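Translation initiation factor eIF2B subunit epsilon (Schizosaccharomyces pombe, PDB 5B04) forms part of the eIF2B complex, which catalyses the exchange of GDP for GTP on the gamma subunit of translation initiation factor eIF2. Local coordinates at residues Ile326-Thr331 and Val344-Ile349; Ala153-Val158 and Gln222-Ser227. All coordinates share one frame; numbering follows the deposited sequence.

Contact 1: residues Ile326-Thr331 and Val344-Ile349; sequences IIKART and VVANTI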
loop_
_atom_site.group_PDB
_atom_site.type_symbol
_atom_site.label_atom_id
_atom_site.label_comp_id
_atom_site.label_asym_id
_atom_site.label_seq_id
_atom_site.Cartn_x
_atom_site.Cartn_y
_atom_site.Cartn_z
ATOM N N ILE I 326 -14.967 -31.897 -32.223
ATOM C CA ILE I 326 -15.256 -31.305 -30.926
ATOM C C ILE I 326 -15.678 -32.377 -29.921
ATOM O O ILE I 326 -16.589 -33.168 -30.170
ATOM C CB ILE I 326 -16.339 -30.194 -31.029
ATOM C CG1 ILE I 326 -17.669 -30.740 -31.550
ATOM C CG2 ILE I 326 -15.861 -29.074 -31.938
ATOM C CD1 ILE I 326 -18.771 -29.700 -31.609
ATOM N N ILE I 327 -14.979 -32.416 -28.792
ATOM C CA ILE I 327 -15.307 -33.358 -27.732
ATOM C C ILE I 327 -15.783 -32.601 -26.492
ATOM O O ILE I 327 -15.049 -31.804 -25.906
ATOM C CB ILE I 327 -14.108 -34.274 -27.387
ATOM C CG1 ILE I 327 -12.845 -33.459 -27.110
ATOM C CG2 ILE I 327 -13.843 -35.242 -28.528
ATOM C CD1 ILE I 327 -11.723 -34.271 -26.503
ATOM N N LYS I 328 -17.030 -32.844 -26.110
ATOM C CA LYS I 328 -17.655 -32.078 -25.039
ATOM C C LYS I 328 -17.317 -32.640 -23.660
ATOM O O LYS I 328 -16.390 -33.435 -23.513
ATOM C CB LYS I 328 -19.170 -32.026 -25.249
ATOM C CG LYS I 328 -19.562 -31.444 -26.602
ATOM C CD LYS I 328 -21.043 -31.114 -26.684
ATOM C CE LYS I 328 -21.375 -30.435 -28.005
ATOM N NZ LYS I 328 -22.787 -29.963 -28.063
ATOM N N ALA I 329 -18.077 -32.218 -22.654
ATOM C CA ALA I 329 -17.741 -32.492 -21.260
ATOM C C ALA I 329 -17.906 -33.959 -20.869
ATOM O O ALA I 329 -18.640 -34.709 -21.515
ATOM C CB ALA I 329 -18.580 -31.614 -20.345
ATOM N N ARG I 330 -17.210 -34.343 -19.801
ATOM C CA ARG I 330 -17.277 -35.688 -19.231
ATOM C C ARG I 330 -16.933 -36.770 -20.253
ATOM O O ARG I 330 -17.610 -37.794 -20.342
ATOM C CB ARG I 330 -18.664 -35.941 -18.631
ATOM C CG ARG I 330 -19.035 -34.958 -17.529
ATOM C CD ARG I 330 -19.368 -35.662 -16.222
ATOM N NE ARG I 330 -20.798 -35.932 -16.088
ATOM C CZ ARG I 330 -21.380 -36.333 -14.962
ATOM N NH1 ARG I 330 -20.655 -36.513 -13.865
ATOM N NH2 ARG I 330 -22.687 -36.553 -14.931
ATOM N N THR I 331 -15.867 -36.538 -21.012
ATOM C CA THR I 331 -15.428 -37.480 -22.036
ATOM C C THR I 331 -14.032 -38.022 -21.738
ATOM O O THR I 331 -13.104 -37.261 -21.463
ATOM C CB THR I 331 -15.435 -36.828 -23.435
ATOM O OG1 THR I 331 -16.789 -36.656 -23.875
ATOM C CG2 THR I 331 -14.692 -37.694 -24.441
ATOM N N VAL I 344 -18.579 -35.337 -33.099
ATOM C CA VAL I 344 -18.916 -34.812 -31.782
ATOM C C VAL I 344 -19.028 -35.923 -30.743
ATOM O O VAL I 344 -19.928 -36.759 -30.808
ATOM C CB VAL I 344 -20.240 -34.027 -31.811
ATOM C CG1 VAL I 344 -20.519 -33.414 -30.447
ATOM C CG2 VAL I 344 -20.197 -32.954 -32.886
ATOM N N VAL I 345 -18.109 -35.922 -29.783
ATOM C CA VAL I 345 -18.110 -36.918 -28.719
ATOM C C VAL I 345 -18.419 -36.262 -27.378
ATOM O O VAL I 345 -17.673 -35.401 -26.916
ATOM C CB VAL I 345 -16.761 -37.652 -28.635
ATOM C CG1 VAL I 345 -16.858 -38.823 -27.682
ATOM C CG2 VAL I 345 -16.332 -38.127 -30.014
ATOM N N ALA I 346 -19.517 -36.672 -26.752
ATOM C CA ALA I 346 -19.965 -36.032 -25.519
ATOM C C ALA I 346 -20.428 -37.038 -24.470
ATOM O O ALA I 346 -21.278 -37.881 -24.745
ATOM C CB ALA I 346 -21.085 -35.047 -25.825
ATOM N N ASN I 347 -19.860 -36.934 -23.270
ATOM C CA ASN I 347 -20.258 -37.749 -22.123
ATOM C C ASN I 347 -20.016 -39.247 -22.338
ATOM O O ASN I 347 -20.674 -40.085 -21.725
ATOM C CB ASN I 347 -21.735 -37.494 -21.780
ATOM C CG ASN I 347 -22.114 -37.991 -20.395
ATOM O OD1 ASN I 347 -21.274 -38.072 -19.498
ATOM N ND2 ASN I 347 -23.385 -38.331 -20.216
ATOM N N THR I 348 -19.059 -39.586 -23.197
ATOM C CA THR I 348 -18.751 -40.992 -23.449
ATOM C C THR I 348 -17.360 -41.377 -22.960
ATOM O O THR I 348 -16.489 -40.526 -22.784
ATOM C CB THR I 348 -18.843 -41.343 -24.946
ATOM O OG1 THR I 348 -17.597 -41.044 -25.586
ATOM C CG2 THR I 348 -19.959 -40.569 -25.614
ATOM N N ILE I 349 -17.164 -42.674 -22.749
ATOM C CA ILE I 349 -15.862 -43.212 -22.377
ATOM C C ILE I 349 -15.323 -44.080 -23.510
ATOM O O ILE I 349 -16.020 -44.961 -24.013
ATOM C CB ILE I 349 -15.940 -44.034 -21.076
ATOM C CG1 ILE I 349 -16.336 -43.134 -19.905
ATOM C CG2 ILE I 349 -14.612 -44.715 -20.792
ATOM C CD1 ILE I 349 -16.594 -43.882 -18.616
#
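Lys-328 lies against Ala-346 and Val-344 along its aliphatic length, and its path is a worked example of how neighbouring coils of a left-handed parallel beta-helix, the fold of hexapeptide-repeat domains, stack in register. Its CB rests on the CB of Ala-346 at 3.6 Å. CG and CD stay over that same methyl, because CG sits beside the backbone N, anti to the carbonyl carbon (chi1 -57°), and the chain is extended from there. CE then reaches CG1 of Val-344, 3.9 Å away, and NZ, the charged tip, is carried beyond the apolar surface.

Beneath this chain the backbones pair in parallel fashion. Val-345 N donates to Ile-326 O (3.2 Å), and Lys-328 N donates to Val-345 O (2.8 Å). Ile-326 and Val-344 put their side chains on one face, side by side, with CG1 of the isoleucine 3.6 Å from CG2 of the valine. On the other face Ile-327 CG2 lies 3.8 Å from Val-345 CB.

The ladder gives way to a corner at Arg-330 and Asn-347, both with positive phi, where the two chains turn together. There Asn-347 N has two weak hydrogen bonds, to Ala-329 O and to Thr-331 OG1, the latter at 3.1 Å. Thr-331 packs its CG2 near CG1 of Val-345, the two side chains crossing at about a right angle.

Around the pair, Val-344 continues the sheet through backbone bonds to Cys-360 and Ile-362, and Ala-346 touches Asp-363 of strand 361-363. Ile-327 packs against Ile-333 of strand 332-333. At the corner, Arg-330 and Asn-347 both meet Lys-285 of helix 277-288.

Contact 2: residues Ala153-Val158 and Gln222-Ser227; sequences AIMTMV and QIDICS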
loop_
_atom_site.group_PDB
_atom_site.type_symbol
_atom_site.label_atom_id
_atom_site.label_comp_id
_atom_site.label_asym_id
_atom_site.label_seq_id
_atom_site.Cartn_x
_atom_site.Cartn_y
_atom_site.Cartn_z
ATOM N N ALA I 153 -21.175 -58.977 19.331
ATOM C CA ALA I 153 -21.221 -58.016 18.237
ATOM C C ALA I 153 -20.577 -58.645 17.009
ATOM O O ALA I 153 -19.352 -58.712 16.902
ATOM C CB ALA I 153 -20.516 -56.727 18.620
ATOM N N ILE I 154 -21.408 -59.109 16.083
ATOM C CA ILE I 154 -20.942 -59.960 14.995
ATOM C C ILE I 154 -20.429 -59.196 13.775
ATOM O O ILE I 154 -19.338 -59.477 13.279
ATOM C CB ILE I 154 -22.060 -60.920 14.546
ATOM C CG1 ILE I 154 -22.452 -61.835 15.704
ATOM C CG2 ILE I 154 -21.612 -61.749 13.359
ATOM C CD1 ILE I 154 -21.270 -62.531 16.342
ATOM N N MET I 155 -21.205 -58.233 13.291
ATOM C CA MET I 155 -20.856 -57.563 12.044
ATOM C C MET I 155 -21.148 -56.062 12.059
ATOM O O MET I 155 -22.156 -55.616 12.609
ATOM C CB MET I 155 -21.590 -58.238 10.878
ATOM C CG MET I 155 -21.521 -57.500 9.550
ATOM S SD MET I 155 -22.316 -58.411 8.209
ATOM C CE MET I 155 -24.030 -57.936 8.420
ATOM N N THR I 156 -20.246 -55.289 11.461
ATOM C CA THR I 156 -20.438 -53.855 11.288
ATOM C C THR I 156 -20.739 -53.532 9.828
ATOM O O THR I 156 -19.926 -53.802 8.944
ATOM C CB THR I 156 -19.202 -53.054 11.739
ATOM O OG1 THR I 156 -19.037 -53.183 13.156
ATOM C CG2 THR I 156 -19.363 -51.583 11.386
ATOM N N MET I 157 -21.910 -52.954 9.580
ATOM C CA MET I 157 -22.329 -52.629 8.222
ATOM C C MET I 157 -21.928 -51.211 7.826
ATOM O O MET I 157 -22.437 -50.236 8.379
ATOM C CB MET I 157 -23.841 -52.802 8.074
ATOM C CG MET I 157 -24.322 -54.230 8.263
ATOM S SD MET I 157 -26.101 -54.408 8.022
ATOM C CE MET I 157 -26.729 -53.519 9.444
ATOM N N VAL I 158 -21.016 -51.105 6.865
ATOM C CA VAL I 158 -20.590 -49.808 6.352
ATOM C C VAL I 158 -21.603 -49.266 5.349
ATOM O O VAL I 158 -21.888 -49.903 4.335
ATOM C CB VAL I 158 -19.205 -49.888 5.679
ATOM C CG1 VAL I 158 -18.893 -48.592 4.942
ATOM C CG2 VAL I 158 -18.131 -50.201 6.707
ATOM N N GLN I 222 -23.225 -52.487 1.296
ATOM C CA GLN I 222 -23.016 -53.915 1.525
ATOM C C GLN I 222 -21.528 -54.246 1.604
ATOM O O GLN I 222 -21.088 -55.310 1.169
ATOM C CB GLN I 222 -23.702 -54.748 0.441
ATOM C CG GLN I 222 -25.174 -54.408 0.266
ATOM C CD GLN I 222 -26.048 -55.637 0.131
ATOM O OE1 GLN I 222 -25.552 -56.755 -0.006
ATOM N NE2 GLN I 222 -27.360 -55.436 0.175
ATOM N N ILE I 223 -20.762 -53.308 2.151
ATOM C CA ILE I 223 -19.385 -53.560 2.551
ATOM C C ILE I 223 -19.398 -53.856 4.042
ATOM O O ILE I 223 -19.649 -52.969 4.855
ATOM C CB ILE I 223 -18.462 -52.365 2.254
ATOM C CG1 ILE I 223 -18.415 -52.085 0.751
ATOM C CG2 ILE I 223 -17.063 -52.625 2.795
ATOM C CD1 ILE I 223 -17.461 -50.974 0.366
ATOM N N ASP I 224 -19.140 -55.107 4.404
ATOM C CA ASP I 224 -19.378 -55.544 5.772
ATOM C C ASP I 224 -18.126 -56.025 6.498
ATOM O O ASP I 224 -17.349 -56.820 5.972
ATOM C CB ASP I 224 -20.434 -56.650 5.777
ATOM C CG ASP I 224 -21.786 -56.164 5.291
ATOM O OD1 ASP I 224 -22.178 -55.036 5.658
ATOM O OD2 ASP I 224 -22.454 -56.904 4.538
ATOM N N ILE I 225 -17.945 -55.522 7.716
ATOM C CA ILE I 225 -16.894 -55.992 8.607
ATOM C C ILE I 225 -17.440 -57.128 9.461
ATOM O O ILE I 225 -18.390 -56.933 10.216
ATOM C CB ILE I 225 -16.373 -54.870 9.524
ATOM C CG1 ILE I 225 -16.156 -53.580 8.730
ATOM C CG2 ILE I 225 -15.101 -55.308 10.237
ATOM C CD1 ILE I 225 -15.053 -53.671 7.703
ATOM N N CYS I 226 -16.847 -58.311 9.346
ATOM C CA CYS I 226 -17.374 -59.485 10.035
ATOM C C CYS I 226 -16.402 -60.050 11.066
ATOM O O CYS I 226 -15.194 -59.871 10.952
ATOM C CB CYS I 226 -17.738 -60.568 9.021
ATOM S SG CYS I 226 -19.148 -60.159 7.971
ATOM N N SER I 227 -16.945 -60.738 12.065
ATOM C CA SER I 227 -16.140 -61.322 13.134
ATOM C C SER I 227 -15.741 -62.762 12.821
ATOM O O SER I 227 -16.058 -63.286 11.753
ATOM C CB SER I 227 -16.902 -61.271 14.460
ATOM O OG SER I 227 -18.167 -61.902 14.343
#
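Met-155 and Thr-156 face Cys-226 and Ile-225 across an antiparallel strand pair in the mixed sheet of the nucleotidyltransferase-like domain, a GT-A type alpha/beta fold. The side chains sort onto two faces. Met-155, Met-157, Asp-224 and Cys-226 share one; Thr-156, Val-158, Ile-223 and Ile-225 share the other.

On the first face Met-155 crosses Asp-224 obliquely. Its CG points away from the backbone N (chi1 170°), which carries SD over the neighbouring strand, 3.5 Å from Asp-224 CB and 3.6 Å from Cys-226 SG. The second methionine behaves otherwise: Met-157 runs alongside Asp-224, pointing the same way, with CG 3.5 Å from OD1. The carboxylate thus lies beside thioether chains, and its buried charge is answered by Arg-244, which forms a salt bridge with OD2.

Across the opposite face contact is looser, Thr-156 CB lying 4.0 Å from Ile-225 CB. Helix 137-147 covers this side: His-143 and Arg-146 hydrogen-bond to Thr-156 OG1, while Leu-140 touches Ile-225. In between, Thr-156 and Ile-225 form a hydrogen-bonded pair, Thr-156 N to Ile-225 O at 2.8 Å and Ile-225 N to Thr-156 O at 2.9 Å.

Where strand 212-226 ends, Ser-227 points toward the other strand, and CG2 and CD1 of Ile-154 lie close to its hydroxyl. Replacing this serine with an alanine would probably leave Ile-154 O with only the weak bond from the backbone N of residue 227 across this strand pair, and the strand end less firmly fixed. As it stands, Ser-227 OG donates to Ile-154 O over 2.9 Å, approaching in the carbonyl plane, on a lone pair, at a C=O...O angle of 114°.

Taken together, the contacts show one chain using two kinds of beta pairing in two separate domains. Contact 2 comes first along the sequence, joining strands 153-161 and 212-226 in the mixed sheet of the nucleotidyltransferase-like domain; contact 1 follows, linking successive coils of the left-handed beta-helix. Their centres lie 40 Å apart, on opposite sides of the chain's centre, and their nearest atoms are about 20 Å apart; the two strand pairs belong to different sheets. Strand 260-266, which pairs with 153-161, and helix 277-288, which touches contact 1, lie between them in sequence. The pairing is long-range in contact 2, spanning 63 intervening residues, but only 12 separate the segments of contact 1.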